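Local coordinates for protein geranyltranstransferase (Staphylococcus aureus, PDB 1RTR) that probably builds farnesyl diphosphate, the precursor of longer isoprenoids, by joining isopentenyl diphosphate to dimethylallyl and geranyl diphosphates, at residues A119-L122 with I123-D127; L129-E132 with V133-K136; P164-L167 with E168-E171; A265-E268 with L269-I272; D88-D91 with Y92-G95. One frame throughout, in Å; residues are numbered along the deposited sequence.

Contact 1. Residues A119-L122 with I123-D127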
loop_
_atom_site.group_PDB
_atom_site.type_symbol
_atom_site.label_atom_id
_atom_site.label_comp_id
_atom_site.label_asym_id
_atom_site.label_seq_id
_atom_site.Cartn_x
_atom_site.Cartn_y
_atom_site.Cartn_z
ATOM N N ALA A 119 6.798 0.696 2.079
ATOM C CA ALA A 119 7.272 -0.663 1.817
ATOM C C ALA A 119 7.496 -0.911 0.327
ATOM O O ALA A 119 8.500 -1.513 -0.061
ATOM C CB ALA A 119 6.314 -1.695 2.416
ATOM N N PHE A 120 6.575 -0.413 -0.502
ATOM C CA PHE A 120 6.679 -0.554 -1.951
ATOM C C PHE A 120 7.768 0.324 -2.561
ATOM O O PHE A 120 8.487 -0.105 -3.471
ATOM C CB PHE A 120 5.316 -0.342 -2.600
ATOM C CG PHE A 120 4.348 -1.432 -2.272
ATOM C CD1 PHE A 120 4.473 -2.687 -2.861
ATOM C CD2 PHE A 120 3.348 -1.232 -1.342
ATOM C CE1 PHE A 120 3.601 -3.714 -2.547
ATOM C CE2 PHE A 120 2.475 -2.257 -1.018
ATOM C CZ PHE A 120 2.600 -3.506 -1.623
ATOM N N GLU A 121 7.905 1.543 -2.044
ATOM C CA GLU A 121 8.991 2.431 -2.440
ATOM C C GLU A 121 10.339 1.784 -2.201
ATOM O O GLU A 121 11.215 1.837 -3.058
ATOM C CB GLU A 121 8.911 3.740 -1.662
ATOM C CG GLU A 121 9.513 4.924 -2.389
ATOM C CD GLU A 121 10.697 5.511 -1.652
ATOM O OE1 GLU A 121 11.660 4.741 -1.396
ATOM O OE2 GLU A 121 10.661 6.741 -1.327
ATOM N N LEU A 122 10.490 1.169 -1.032
ATOM C CA LEU A 122 11.751 0.564 -0.614
ATOM C C LEU A 122 12.226 -0.562 -1.527
ATOM O O LEU A 122 13.405 -0.614 -1.877
ATOM C CB LEU A 122 11.655 0.085 0.837
ATOM C CG LEU A 122 12.922 0.181 1.696
ATOM C CD1 LEU A 122 13.681 1.513 1.516
ATOM C CD2 LEU A 122 12.567 -0.040 3.147
ATOM N N ILE A 123 11.320 -1.455 -1.926
ATOM C CA ILE A 123 11.707 -2.564 -2.796
ATOM C C ILE A 123 12.006 -2.027 -4.181
ATOM O O ILE A 123 13.020 -2.396 -4.787
ATOM C CB ILE A 123 10.626 -3.687 -2.844
ATOM C CG1 ILE A 123 10.648 -4.498 -1.552
ATOM C CG2 ILE A 123 10.836 -4.610 -4.062
ATOM C CD1 ILE A 123 9.331 -5.083 -1.193
ATOM N N SER A 124 11.129 -1.149 -4.664
ATOM C CA SER A 124 11.256 -0.596 -6.010
ATOM C C SER A 124 12.531 0.238 -6.189
ATOM O O SER A 124 12.991 0.436 -7.317
ATOM C CB SER A 124 10.014 0.211 -6.389
ATOM O OG SER A 124 9.936 1.412 -5.651
ATOM N N SER A 125 13.112 0.681 -5.074
ATOM C CA SER A 125 14.340 1.472 -5.102
ATOM C C SER A 125 15.628 0.709 -4.800
ATOM O O SER A 125 16.712 1.288 -4.872
ATOM C CB SER A 125 14.221 2.671 -4.155
ATOM O OG SER A 125 14.316 2.261 -2.806
ATOM N N ASP A 126 15.524 -0.580 -4.477
ATOM C CA ASP A 126 16.694 -1.386 -4.113
ATOM C C ASP A 126 17.598 -1.737 -5.285
ATOM O O ASP A 126 17.276 -2.610 -6.094
ATOM C CB ASP A 126 16.259 -2.668 -3.408
ATOM C CG ASP A 126 17.419 -3.429 -2.795
ATOM O OD1 ASP A 126 17.150 -4.433 -2.107
ATOM O OD2 ASP A 126 18.627 -3.113 -2.935
ATOM N N ASP A 127 18.761 -1.093 -5.334
ATOM C CA ASP A 127 19.714 -1.269 -6.438
ATOM C C ASP A 127 20.551 -2.546 -6.382
ATOM O O ASP A 127 21.317 -2.832 -7.305
ATOM C CB ASP A 127 20.615 -0.035 -6.565
ATOM C CG ASP A 127 19.902 1.140 -7.232
ATOM O OD1 ASP A 127 18.850 0.917 -7.909
ATOM O OD2 ASP A 127 20.313 2.323 -7.131
#
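Ser124 folds its hydroxymethyl group back over the preceding turn, where OG lies 3.0 Å from Phe120 O and 2.9 Å from Glu121 O. With chi1 at 70° the hydroxyl sits between its own backbone N and carbonyl carbon, which turns it toward these carbonyls; its single proton can serve one of them at a time. Ser125 does likewise, its OG 3.1 Å from Glu121 O and 3.2 Å from Leu122 O, again with one proton for two oxygens. In the backbone, Ser124 N gives a good bond to Phe120 O (3.1 Å, 162°), whereas Ser125 N reaches Glu121 O at 3.0 Å with only a weak, bent one. This is the C-terminal end of helix 105-124, where the last carbonyls lack the regular amide partners of a continuing helix and serine hydroxyls turn back on them. Asp126 N then bonds to Ile123 O, and the carboxylate of Asp126 takes Arg128 N in the following turn. On the buried side Ile123 lays CD1 alongside Ala119 O, 3.8 Å away, and its branches press against Val137, Leu138 and Leu141 of helix 131-145 and Ala70 of helix 65-83. Phe120 turns elsewhere, stacking its ring on Phe120 of the second subunit, and both serines pack on Gln139 of that subunit.

Contact 2. Residues L129-E132 with V133-K136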
loop_
_atom_site.group_PDB
_atom_site.type_symbol
_atom_site.label_atom_id
_atom_site.label_comp_id
_atom_site.label_asym_id
_atom_site.label_seq_id
_atom_site.Cartn_x
_atom_site.Cartn_y
_atom_site.Cartn_z
ATOM N N LEU A 129 19.142 -5.411 -6.434
ATOM C CA LEU A 129 18.337 -6.333 -7.226
ATOM C C LEU A 129 18.053 -5.763 -8.601
ATOM O O LEU A 129 17.913 -4.557 -8.764
ATOM C CB LEU A 129 17.004 -6.643 -6.527
ATOM C CG LEU A 129 16.899 -6.756 -5.000
ATOM C CD1 LEU A 129 15.445 -6.858 -4.582
ATOM C CD2 LEU A 129 17.691 -7.946 -4.459
ATOM N N THR A 130 17.962 -6.644 -9.588
ATOM C CA THR A 130 17.572 -6.264 -10.943
ATOM C C THR A 130 16.112 -5.855 -10.936
ATOM O O THR A 130 15.374 -6.149 -9.986
ATOM C CB THR A 130 17.765 -7.447 -11.940
ATOM O OG1 THR A 130 16.853 -8.513 -11.612
ATOM C CG2 THR A 130 19.172 -8.079 -11.804
ATOM N N ASP A 131 15.687 -5.194 -12.003
ATOM C CA ASP A 131 14.291 -4.818 -12.141
ATOM C C ASP A 131 13.383 -6.052 -12.244
ATOM O O ASP A 131 12.257 -6.056 -11.718
ATOM C CB ASP A 131 14.118 -3.838 -13.308
ATOM C CG ASP A 131 14.746 -2.469 -13.013
ATOM O OD1 ASP A 131 14.861 -1.646 -13.956
ATOM O OD2 ASP A 131 15.152 -2.134 -11.866
ATOM N N GLU A 132 13.887 -7.103 -12.885
ATOM C CA GLU A 132 13.150 -8.356 -12.988
ATOM C C GLU A 132 12.846 -8.957 -11.592
ATOM O O GLU A 132 11.704 -9.314 -11.304
ATOM C CB GLU A 132 13.874 -9.339 -13.929
ATOM C CG GLU A 132 13.809 -10.807 -13.524
ATOM C CD GLU A 132 13.396 -11.715 -14.662
ATOM O OE1 GLU A 132 14.283 -12.398 -15.230
ATOM O OE2 GLU A 132 12.179 -11.749 -14.985
ATOM N N VAL A 133 13.846 -9.027 -10.719
ATOM C CA VAL A 133 13.642 -9.595 -9.390
ATOM C C VAL A 133 12.764 -8.657 -8.550
ATOM O O VAL A 133 11.929 -9.107 -7.760
ATOM C CB VAL A 133 15.000 -9.926 -8.685
ATOM C CG1 VAL A 133 14.796 -10.450 -7.292
ATOM C CG2 VAL A 133 15.792 -10.938 -9.491
ATOM N N LYS A 134 12.940 -7.351 -8.743
ATOM C CA LYS A 134 12.163 -6.353 -8.010
ATOM C C LYS A 134 10.668 -6.495 -8.268
ATOM O O LYS A 134 9.863 -6.425 -7.338
ATOM C CB LYS A 134 12.609 -4.943 -8.396
ATOM C CG LYS A 134 13.806 -4.429 -7.631
ATOM C CD LYS A 134 13.978 -2.953 -7.898
ATOM C CE LYS A 134 15.205 -2.680 -8.732
ATOM N NZ LYS A 134 15.749 -1.396 -8.282
ATOM N N ILE A 135 10.302 -6.695 -9.530
ATOM C CA ILE A 135 8.909 -6.933 -9.888
ATOM C C ILE A 135 8.365 -8.178 -9.182
ATOM O O ILE A 135 7.295 -8.132 -8.591
ATOM C CB ILE A 135 8.737 -6.997 -11.438
ATOM C CG1 ILE A 135 8.981 -5.616 -12.066
ATOM C CG2 ILE A 135 7.361 -7.492 -11.832
ATOM C CD1 ILE A 135 8.192 -4.463 -11.434
ATOM N N LYS A 136 9.133 -9.267 -9.195
ATOM C CA LYS A 136 8.716 -10.522 -8.577
ATOM C C LYS A 136 8.394 -10.354 -7.099
ATOM O O LYS A 136 7.333 -10.805 -6.637
ATOM C CB LYS A 136 9.780 -11.589 -8.759
ATOM C CG LYS A 136 9.840 -12.140 -10.152
ATOM C CD LYS A 136 10.728 -13.362 -10.171
ATOM C CE LYS A 136 11.363 -13.562 -11.532
ATOM N NZ LYS A 136 12.248 -14.755 -11.491
#
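Asp131 and Glu132 supply the flat side-chain groups, and across the contact each carboxylate meets the aliphatic end of a lysine, with no second plane stacked on it. Asp131 lies beside Lys134, pointing the same way; its OD2 is 3.2 Å from Lys134 CE and 3.7 Å from Lys134 NZ, a long salt bridge. Glu132 slants across Lys136, OE2 standing 4.0 Å from Lys136 CE. Next to them helix 131-145 begins with Thr130 as N-cap. Its chi1 of 66° swings OG1 inward to accept from Val133 N at 3.2 Å (165°), and the same oxygen is 3.4 Å from Val133 CG2. Regular helical bonds follow, Lys134 N to Thr130 O and Ile135 N to Asp131 O. Leu129 and Val133 both rest on Ile192 of helix 179-193, while Ile135 packs on Ile135 of the second subunit. Lys134 bends at its third and fourth torsions, and its NZ bonds to Asp126 O in the turn before the helix. The ammonium is therefore held chiefly by a main-chain carbonyl; Asp131 probably adds mostly electrostatic attraction, and its charge, in the first turn, would also suit the positive end of the helix dipole.

Contact 3. Residues P164-L167 with E168-E171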
loop_
_atom_site.group_PDB
_atom_site.type_symbol
_atom_site.label_atom_id
_atom_site.label_comp_id
_atom_site.label_asym_id
_atom_site.label_seq_id
_atom_site.Cartn_x
_atom_site.Cartn_y
_atom_site.Cartn_z
ATOM N N PRO A 164 -19.272 -18.799 16.397
ATOM C CA PRO A 164 -18.648 -20.124 16.446
ATOM C C PRO A 164 -18.430 -20.643 15.028
ATOM O O PRO A 164 -19.309 -21.280 14.444
ATOM C CB PRO A 164 -19.677 -20.973 17.213
ATOM C CG PRO A 164 -20.945 -20.123 17.267
ATOM C CD PRO A 164 -20.743 -18.899 16.406
ATOM N N ILE A 165 -17.257 -20.348 14.482
ATOM C CA ILE A 165 -16.913 -20.743 13.123
ATOM C C ILE A 165 -16.268 -22.118 13.152
ATOM O O ILE A 165 -15.684 -22.496 14.163
ATOM C CB ILE A 165 -15.975 -19.690 12.493
ATOM C CG1 ILE A 165 -14.831 -19.328 13.451
ATOM C CG2 ILE A 165 -16.762 -18.429 12.143
ATOM C CD1 ILE A 165 -13.569 -18.859 12.767
ATOM N N ASP A 166 -16.379 -22.858 12.052
ATOM C CA ASP A 166 -15.730 -24.162 11.924
ATOM C C ASP A 166 -14.215 -24.084 11.626
ATOM O O ASP A 166 -13.651 -23.000 11.466
ATOM C CB ASP A 166 -16.469 -25.047 10.907
ATOM C CG ASP A 166 -16.467 -24.479 9.496
ATOM O OD1 ASP A 166 -15.474 -23.855 9.083
ATOM O OD2 ASP A 166 -17.416 -24.643 8.702
ATOM N N LEU A 167 -13.566 -25.242 11.548
ATOM C CA LEU A 167 -12.114 -25.304 11.418
ATOM C C LEU A 167 -11.574 -24.876 10.048
ATOM O O LEU A 167 -10.454 -24.371 9.967
ATOM C CB LEU A 167 -11.596 -26.705 11.791
ATOM C CG LEU A 167 -10.081 -26.901 11.912
ATOM C CD1 LEU A 167 -9.523 -26.109 13.091
ATOM C CD2 LEU A 167 -9.728 -28.370 12.029
ATOM N N GLU A 168 -12.341 -25.079 8.976
ATOM C CA GLU A 168 -11.880 -24.608 7.670
ATOM C C GLU A 168 -11.842 -23.079 7.612
ATOM O O GLU A 168 -10.940 -22.513 7.013
ATOM C CB GLU A 168 -12.665 -25.188 6.482
ATOM C CG GLU A 168 -13.927 -25.930 6.835
ATOM C CD GLU A 168 -14.301 -26.976 5.798
ATOM O OE1 GLU A 168 -14.990 -26.609 4.810
ATOM O OE2 GLU A 168 -13.922 -28.162 5.979
ATOM N N THR A 169 -12.812 -22.436 8.257
ATOM C CA THR A 169 -12.859 -20.987 8.387
ATOM C C THR A 169 -11.686 -20.454 9.219
ATOM O O THR A 169 -10.974 -19.547 8.779
ATOM C CB THR A 169 -14.226 -20.540 8.987
ATOM O OG1 THR A 169 -15.280 -20.965 8.118
ATOM C CG2 THR A 169 -14.369 -18.997 8.995
ATOM N N LEU A 170 -11.512 -21.020 10.414
ATOM C CA LEU A 170 -10.386 -20.707 11.297
ATOM C C LEU A 170 -9.029 -20.804 10.581
ATOM O O LEU A 170 -8.164 -19.940 10.740
ATOM C CB LEU A 170 -10.390 -21.644 12.501
ATOM C CG LEU A 170 -9.946 -21.160 13.885
ATOM C CD1 LEU A 170 -8.685 -21.866 14.283
ATOM C CD2 LEU A 170 -9.770 -19.639 14.000
ATOM N N GLU A 171 -8.856 -21.858 9.794
ATOM C CA GLU A 171 -7.612 -22.060 9.077
ATOM C C GLU A 171 -7.456 -21.089 7.916
ATOM O O GLU A 171 -6.344 -20.615 7.662
ATOM C CB GLU A 171 -7.495 -23.496 8.592
ATOM C CG GLU A 171 -7.139 -24.463 9.704
ATOM C CD GLU A 171 -7.199 -25.895 9.236
ATOM O OE1 GLU A 171 -8.152 -26.246 8.493
ATOM O OE2 GLU A 171 -6.289 -26.663 9.600
HETATM O O HOH W 1 -17.553 -21.424 9.823
#
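Asp166 curls its carboxylate back over the start of helix 167-177 and receives Thr169 N on OD1 at 3.1 Å (162°), the oxygen being met nearly along its C-O axis. Two torsions put it there: chi1 of 63° tucks CG in over the main chain, flanked by N on one side and C on the other, and chi2 of 35° turns OD1 inward. The CG methylene of Glu168 passes 3.4 Å from the same OD1. Thr169 is turned differently, with OG1 set beside its own backbone N and CG2 beside its carbonyl carbon, so that hydroxyl and methyl face different neighbours. Asp166 is thus a classical N-cap, and a water links Thr169 OG1 to Asp166 N, whose N-H it accepts at 2.9 Å. Around the cap closes a hydrophobic staple: Ile165, just before it, sends CD1 to 4.1 Å from Leu170 CD2. Its first torsion aims CG1 over the first turn, where CD1 also touches Thr169 CG2 at 3.9 Å, the two side chains crossing at about a right angle. Leu167 stretches away from its backbone N and has CG 4.0 Å from Glu171 OE1, a carboxylate that folds beside the Leu167 carbonyl without bonding to it. Leu167, Leu170 and Glu171 all lean on Tyr245, and Leu170 also on Leu248, in the first turn of helix 245-270, while Ile165 and Thr169 both touch Ser160.

Contact 4. Residues A265-E268 with L269-I272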
loop_
_atom_site.group_PDB
_atom_site.type_symbol
_atom_site.label_atom_id
_atom_site.label_comp_id
_atom_site.label_asym_id
_atom_site.label_seq_id
_atom_site.Cartn_x
_atom_site.Cartn_y
_atom_site.Cartn_z
ATOM N N ALA A 265 6.575 -29.595 7.969
ATOM C CA ALA A 265 7.624 -28.594 7.783
ATOM C C ALA A 265 8.984 -29.277 7.709
ATOM O O ALA A 265 9.662 -29.192 6.673
ATOM C CB ALA A 265 7.604 -27.570 8.908
ATOM N N VAL A 266 9.352 -29.965 8.802
ATOM C CA VAL A 266 10.596 -30.746 8.913
ATOM C C VAL A 266 10.754 -31.721 7.746
ATOM O O VAL A 266 11.843 -31.866 7.197
ATOM C CB VAL A 266 10.677 -31.500 10.278
ATOM C CG1 VAL A 266 11.869 -32.464 10.339
ATOM C CG2 VAL A 266 10.759 -30.525 11.424
ATOM N N ASP A 267 9.661 -32.371 7.358
ATOM C CA ASP A 267 9.662 -33.268 6.209
ATOM C C ASP A 267 10.150 -32.504 4.999
ATOM O O ASP A 267 11.097 -32.915 4.353
ATOM C CB ASP A 267 8.256 -33.828 5.959
ATOM C CG ASP A 267 8.262 -35.104 5.135
ATOM O OD1 ASP A 267 7.171 -35.579 4.748
ATOM O OD2 ASP A 267 9.307 -35.709 4.833
ATOM N N GLU A 268 9.522 -31.360 4.732
ATOM C CA GLU A 268 9.775 -30.566 3.519
ATOM C C GLU A 268 11.227 -30.095 3.358
ATOM O O GLU A 268 11.780 -30.116 2.256
ATOM C CB GLU A 268 8.800 -29.384 3.439
ATOM C CG GLU A 268 7.435 -29.748 2.871
ATOM C CD GLU A 268 7.494 -30.306 1.454
ATOM O OE1 GLU A 268 6.449 -30.807 0.955
ATOM O OE2 GLU A 268 8.588 -30.240 0.834
ATOM N N LEU A 269 11.830 -29.691 4.469
ATOM C CA LEU A 269 13.249 -29.375 4.506
ATOM C C LEU A 269 14.138 -30.539 4.068
ATOM O O LEU A 269 15.061 -30.329 3.273
ATOM C CB LEU A 269 13.651 -28.862 5.889
ATOM C CG LEU A 269 13.022 -27.523 6.291
ATOM C CD1 LEU A 269 13.455 -27.127 7.683
ATOM C CD2 LEU A 269 13.332 -26.407 5.288
ATOM N N THR A 270 13.859 -31.760 4.544
ATOM C CA THR A 270 14.665 -32.933 4.151
ATOM C C THR A 270 14.568 -33.266 2.663
ATOM O O THR A 270 15.349 -34.070 2.152
ATOM C CB THR A 270 14.351 -34.217 4.997
ATOM O OG1 THR A 270 13.147 -34.836 4.521
ATOM C CG2 THR A 270 14.077 -33.901 6.475
ATOM N N GLN A 271 13.620 -32.659 1.962
ATOM C CA GLN A 271 13.515 -32.878 0.521
ATOM C C GLN A 271 14.246 -31.819 -0.306
ATOM O O GLN A 271 14.332 -31.933 -1.535
ATOM C CB GLN A 271 12.046 -33.006 0.096
ATOM C CG GLN A 271 11.556 -34.448 -0.063
ATOM C CD GLN A 271 12.018 -35.362 1.072
ATOM O OE1 GLN A 271 11.592 -35.200 2.221
ATOM N NE2 GLN A 271 12.899 -36.313 0.754
ATOM N N ILE A 272 14.773 -30.793 0.362
ATOM C CA ILE A 272 15.543 -29.762 -0.333
ATOM C C ILE A 272 16.917 -30.332 -0.691
ATOM O O ILE A 272 17.569 -30.956 0.154
ATOM C CB ILE A 272 15.636 -28.471 0.511
ATOM C CG1 ILE A 272 14.366 -27.634 0.322
ATOM C CG2 ILE A 272 16.859 -27.643 0.117
ATOM C CD1 ILE A 272 14.010 -26.762 1.498
#
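Thr270 begins with CB 3.6 Å from Asp267 O, and its two branches then part over neighbouring carbonyls. OG1 drops to 2.8 Å from Asp267 O, a chi1 of 79° folding it back over its own main chain; whether its proton goes to that oxygen is not settled. CG2 lies beside the backbone N and comes to 3.1 Å from Val266 O, the same carbonyl that accepts a weak bond from Thr270 N. This hydroxyl, turned back on the carbonyl three residues earlier, lies in the C-terminal turn of helix 245-270. Leu269 N still bonds almost straight onto Ala265 O (3.1 Å, 162°). Gln271 N keeps a weak bond to Asp267 O but donates better to Glu268 O, three residues back as in a 3-10 turn, at 3.2 Å and from 67° out of the carbonyl plane; Ile272 N likewise bonds to Leu269 O. Leu269 carries the inward side, its CG 3.8 Å from Ala265 O and its side chain set against Tyr206 of helix 197-227 and Leu281 and Leu282 of helix 279-289. Val266 joins it on Leu282, and Glu268 faces His202 and Ser205.

Contact 5. Residues D88-D91 with Y92-G95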
loop_
_atom_site.group_PDB
_atom_site.type_symbol
_atom_site.label_atom_id
_atom_site.label_comp_id
_atom_site.label_asym_id
_atom_site.label_seq_id
_atom_site.Cartn_x
_atom_site.Cartn_y
_atom_site.Cartn_z
ATOM N N ASP A 88 -9.777 -3.956 16.600
ATOM C CA ASP A 88 -9.482 -4.690 17.828
ATOM C C ASP A 88 -9.654 -3.834 19.072
ATOM O O ASP A 88 -10.077 -4.334 20.120
ATOM C CB ASP A 88 -8.070 -5.278 17.787
ATOM C CG ASP A 88 -7.991 -6.541 16.945
ATOM O OD1 ASP A 88 -8.946 -7.345 17.005
ATOM O OD2 ASP A 88 -7.020 -6.815 16.202
ATOM N N ASN A 89 -9.329 -2.548 18.938
ATOM C CA ASN A 89 -9.443 -1.564 20.016
ATOM C C ASN A 89 -8.502 -1.876 21.176
ATOM O O ASN A 89 -8.945 -2.142 22.290
ATOM C CB ASN A 89 -10.899 -1.431 20.486
ATOM C CG ASN A 89 -11.112 -0.272 21.453
ATOM O OD1 ASN A 89 -10.318 0.674 21.515
ATOM N ND2 ASN A 89 -12.196 -0.343 22.214
ATOM N N ASP A 90 -7.202 -1.856 20.902
ATOM C CA ASP A 90 -6.205 -2.107 21.931
ATOM C C ASP A 90 -5.535 -0.806 22.323
ATOM O O ASP A 90 -5.087 -0.044 21.464
ATOM C CB ASP A 90 -5.153 -3.111 21.455
ATOM C CG ASP A 90 -5.762 -4.320 20.762
ATOM O OD1 ASP A 90 -5.399 -4.580 19.592
ATOM O OD2 ASP A 90 -6.601 -5.071 21.302
ATOM N N ASP A 91 -5.488 -0.550 23.627
ATOM C CA ASP A 91 -4.797 0.620 24.163
ATOM C C ASP A 91 -3.319 0.324 24.435
ATOM O O ASP A 91 -2.485 1.230 24.425
ATOM C CB ASP A 91 -5.493 1.128 25.434
ATOM C CG ASP A 91 -6.856 1.762 25.156
ATOM O OD1 ASP A 91 -7.716 1.738 26.059
ATOM O OD2 ASP A 91 -7.167 2.316 24.079
ATOM N N TYR A 92 -3.003 -0.948 24.667
ATOM C CA TYR A 92 -1.639 -1.374 24.977
ATOM C C TYR A 92 -1.196 -2.536 24.095
ATOM O O TYR A 92 -2.009 -3.372 23.692
ATOM C CB TYR A 92 -1.514 -1.766 26.461
ATOM C CG TYR A 92 -1.536 -0.591 27.407
ATOM C CD1 TYR A 92 -0.357 0.075 27.744
ATOM C CD2 TYR A 92 -2.739 -0.133 27.959
ATOM C CE1 TYR A 92 -0.371 1.172 28.609
ATOM C CE2 TYR A 92 -2.767 0.963 28.830
ATOM C CZ TYR A 92 -1.577 1.610 29.148
ATOM O OH TYR A 92 -1.577 2.693 30.004
ATOM N N ARG A 93 0.100 -2.564 23.797
ATOM C CA ARG A 93 0.740 -3.666 23.090
ATOM C C ARG A 93 2.170 -3.757 23.595
ATOM O O ARG A 93 2.905 -2.767 23.563
ATOM C CB ARG A 93 0.718 -3.434 21.580
ATOM C CG ARG A 93 1.213 -4.613 20.751
ATOM C CD ARG A 93 1.203 -4.362 19.249
ATOM N NE ARG A 93 -0.152 -4.370 18.707
ATOM C CZ ARG A 93 -0.781 -5.456 18.270
ATOM N NH1 ARG A 93 -2.015 -5.360 17.795
ATOM N NH2 ARG A 93 -0.184 -6.641 18.296
ATOM N N ARG A 94 2.550 -4.941 24.076
ATOM C CA ARG A 94 3.856 -5.170 24.700
ATOM C C ARG A 94 4.223 -4.105 25.744
ATOM O O ARG A 94 5.338 -3.572 25.736
ATOM C CB ARG A 94 4.957 -5.294 23.639
ATOM C CG ARG A 94 5.107 -6.690 23.084
ATOM C CD ARG A 94 6.536 -7.072 22.691
ATOM N NE ARG A 94 6.612 -7.504 21.295
ATOM C CZ ARG A 94 6.062 -8.620 20.803
ATOM N NH1 ARG A 94 6.188 -8.903 19.507
ATOM N NH2 ARG A 94 5.387 -9.454 21.592
ATOM N N GLY A 95 3.270 -3.785 26.619
ATOM C CA GLY A 95 3.506 -2.869 27.729
ATOM C C GLY A 95 3.610 -1.383 27.401
ATOM O O GLY A 95 3.818 -0.559 28.302
#
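Tyr92 stands its ring over the peptide that leads into it: Asp91 O lies over one face, 3.6 Å from Tyr92 CG. Asp91 CB touches the near side of the same ring, 3.9 Å from Tyr92 CD2, while its carboxylate leads off toward His100 and Lys101 of helix 99-103. With chi1 at -73° the ring is set beside its own backbone N, and this brings it back over the Asp91 carbonyl. Asp90 points the other way, to Arg93. Its OD1 is 3.9 Å from Arg93 NH1, a long salt bridge in which the carboxylate and guanidinium planes stand 81° apart; no N-H of the arginine is directed at the oxygen, and the attraction is one of charge alone. The firmer partner of NH1 is Asp83, which also lies close to Asp90 OD1; the arginine thus bridges two like charges. Asp82, Asp83 and Asp88 have the spacing of the first aspartate-rich motif of polyprenyl synthases, which in this family binds magnesium ions that hold the allylic diphosphate. The loop after it enters a small hairpin of strands 92-93 and 96-97, turning at Arg94 and Gly95, whose backbone angles are close to those of a type I' turn. Asp90 O accepts from Thr98 OG1 and His100 NE2, tying the loop to the chain beyond the hairpin, and the bend in the Arg93 chain at chi3 brings its guanidinium back obliquely toward Asp90.

Overall arrangement
Contacts 1 and 2 sit at the two ends of one turn, where helix 105-124 closes and helix 131-145 opens; the lysine of contact 2 reaches back to the turn of contact 1, and both border the second subunit. Contact 1 is the most buried of the five. Contacts 1 and 4 are C-terminal helix ends that use hydroxyls on carbonyls, contacts 2 and 3 N-terminal ends that use a capping side chain, a threonine in one and an aspartate in the other. Contact 2 is partly buried, like contact 4; contacts 3 and 5 are at the surface. Contact 5 alone lacks a helix and relies on charge beside the aspartate-rich motif, its centre about 37 Å from those of contacts 2 and 4.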